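Local coordinates for C381 turret protein (Sulfolobus turreted icosahedral virus, PDB 4IND) that probably forms, as five copies, the turrets that project from the capsid of this archaeal icosahedral virus, each subunit chaining three jelly-roll domains, at residues Thr309-Cys314 against Ser363-Thr368. Residues are numbered along the deposited sequence; the frame is centred on the assembly and turned at random.
Sequences TAVTQC and SSVTIT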
loop_
_atom_site.group_PDB
_atom_site.type_symbol
_atom_site.label_atom_id
_atom_site.label_comp_id
_atom_site.label_asym_id
_atom_site.label_seq_id
_atom_site.Cartn_x
_atom_site.Cartn_y
_atom_site.Cartn_z
ATOM N N THR A 309 -49.173 -1.533 21.023
ATOM C CA THR A 309 -48.923 -1.687 22.448
ATOM C C THR A 309 -49.043 -3.147 22.874
ATOM O O THR A 309 -48.637 -3.516 23.974
ATOM C CB THR A 309 -49.878 -0.817 23.282
ATOM O OG1 THR A 309 -51.231 -1.114 22.923
ATOM C CG2 THR A 309 -49.615 0.652 23.020
ATOM N N ALA A 310 -49.587 -3.975 21.987
ATOM C CA ALA A 310 -49.691 -5.412 22.236
ATOM C C ALA A 310 -48.360 -6.139 22.037
ATOM O O ALA A 310 -48.235 -7.302 22.405
ATOM C CB ALA A 310 -50.767 -6.031 21.358
ATOM N N VAL A 311 -47.375 -5.452 21.457
ATOM C CA VAL A 311 -46.035 -6.012 21.271
ATOM C C VAL A 311 -45.118 -5.518 22.383
ATOM O O VAL A 311 -44.923 -4.316 22.543
ATOM C CB VAL A 311 -45.436 -5.615 19.902
ATOM C CG1 VAL A 311 -44.095 -6.334 19.660
ATOM C CG2 VAL A 311 -46.415 -5.920 18.787
ATOM N N THR A 312 -44.559 -6.452 23.145
ATOM C CA THR A 312 -43.740 -6.123 24.310
ATOM C C THR A 312 -42.247 -6.248 24.038
ATOM O O THR A 312 -41.425 -5.678 24.755
ATOM C CB THR A 312 -44.079 -7.043 25.484
ATOM O OG1 THR A 312 -43.846 -8.407 25.104
ATOM C CG2 THR A 312 -45.536 -6.874 25.889
ATOM N N GLN A 313 -41.901 -7.015 23.013
ATOM C CA GLN A 313 -40.505 -7.180 22.648
ATOM C C GLN A 313 -40.354 -7.303 21.149
ATOM O O GLN A 313 -41.102 -8.019 20.494
ATOM C CB GLN A 313 -39.892 -8.406 23.328
ATOM C CG GLN A 313 -38.436 -8.662 22.919
ATOM C CD GLN A 313 -37.857 -9.931 23.528
ATOM O OE1 GLN A 313 -38.589 -10.869 23.858
ATOM N NE2 GLN A 313 -36.533 -9.965 23.679
ATOM N N CYS A 314 -39.374 -6.596 20.611
ATOM C CA CYS A 314 -39.086 -6.685 19.196
ATOM C C CYS A 314 -37.657 -6.218 19.001
ATOM O O CYS A 314 -37.409 -5.023 18.829
ATOM C CB CYS A 314 -40.077 -5.829 18.396
ATOM S SG CYS A 314 -39.947 -6.055 16.605
ATOM N N SER A 363 -55.783 -13.359 20.713
ATOM C CA SER A 363 -55.652 -12.202 19.837
ATOM C C SER A 363 -54.203 -12.024 19.412
ATOM O O SER A 363 -53.413 -11.386 20.110
ATOM C CB SER A 363 -56.152 -10.944 20.548
ATOM O OG SER A 363 -56.158 -9.836 19.667
ATOM N N SER A 364 -53.861 -12.595 18.264
ATOM C CA SER A 364 -52.484 -12.587 17.794
ATOM C C SER A 364 -52.170 -11.285 17.064
ATOM O O SER A 364 -53.066 -10.627 16.541
ATOM C CB SER A 364 -52.222 -13.790 16.884
ATOM O OG SER A 364 -52.975 -13.693 15.687
ATOM N N VAL A 365 -50.891 -10.915 17.052
ATOM C CA VAL A 365 -50.427 -9.729 16.345
ATOM C C VAL A 365 -49.361 -10.146 15.346
ATOM O O VAL A 365 -48.449 -10.910 15.681
ATOM C CB VAL A 365 -49.791 -8.713 17.303
ATOM C CG1 VAL A 365 -49.544 -7.390 16.591
ATOM C CG2 VAL A 365 -50.658 -8.508 18.521
ATOM N N THR A 366 -49.473 -9.644 14.121
ATOM C CA THR A 366 -48.492 -9.951 13.091
ATOM C C THR A 366 -47.673 -8.709 12.768
ATOM O O THR A 366 -48.216 -7.667 12.400
ATOM C CB THR A 366 -49.156 -10.487 11.800
ATOM O OG1 THR A 366 -49.772 -11.753 12.063
ATOM C CG2 THR A 366 -48.118 -10.660 10.700
ATOM N N ILE A 367 -46.363 -8.827 12.919
ATOM C CA ILE A 367 -45.453 -7.750 12.571
ATOM C C ILE A 367 -44.617 -8.170 11.380
ATOM O O ILE A 367 -44.407 -9.358 11.144
ATOM C CB ILE A 367 -44.524 -7.416 13.734
ATOM C CG1 ILE A 367 -43.734 -8.657 14.135
ATOM C CG2 ILE A 367 -45.319 -6.902 14.927
ATOM C CD1 ILE A 367 -42.721 -8.396 15.226
ATOM N N THR A 368 -44.143 -7.190 10.627
ATOM C CA THR A 368 -43.361 -7.479 9.441
ATOM C C THR A 368 -42.060 -6.716 9.488
ATOM O O THR A 368 -42.063 -5.488 9.610
ATOM C CB THR A 368 -44.134 -7.123 8.170
ATOM O OG1 THR A 368 -45.316 -7.932 8.098
ATOM C CG2 THR A 368 -43.276 -7.373 6.930
#
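Val311 and Cys314 both reach toward strand 365-368 although two residues are skipped between them, where regular alternation would skip one. The cause is a classic beta bulge: Thr312 and Gln313 both face Asn357 on the neighbouring strand. Across the contact the regular strand 365-368 offers every second residue, Val365 and Ile367. Val311 sits in the middle, and one methyl does its work: with CG1 anti to the backbone N (chi1 -174°), CG2 falls anti to the carbonyl carbon and lies 4.1 Å from CG1 of Val365 and equally far from CG2 of Ile367, bridging the two. The other branch of Val365 turns to the edge of the contact, where its CG2 comes within 3.8 Å of CB of Ala310, a residue of the loop before strand 311-314. Ile367 likewise divides its branches. Its CG1 is tucked between the backbone N and carbonyl carbon (chi1 58°), and from there the extended chain carries CD1 across to Cys314, whose SG is 3.9 Å away. Leu278 and Val276 of strand 266-278 pack against Val311 and Ile367 respectively, while Val304 of strand 295-305 touches both Cys314 and Ile367.

The two strands belong to different four-stranded antiparallel sheets, and their axes pass 10.0 Å apart, with chain directions 32° from parallel. This is face-to-face packing in the beta sandwich of the third, nucleoplasmin-like/VP domain, at one end of the elongated subunit. Alternation along 365-368 puts Thr366 and Thr368 on the other face, where their hydroxyls pair with those of Thr277 and Ser275. With valine, isoleucine and alanine carbons and one cysteine sulfur meeting at van der Waals distances, these two segments are joined by apolar side-chain packing, without hydrogen bonds between them.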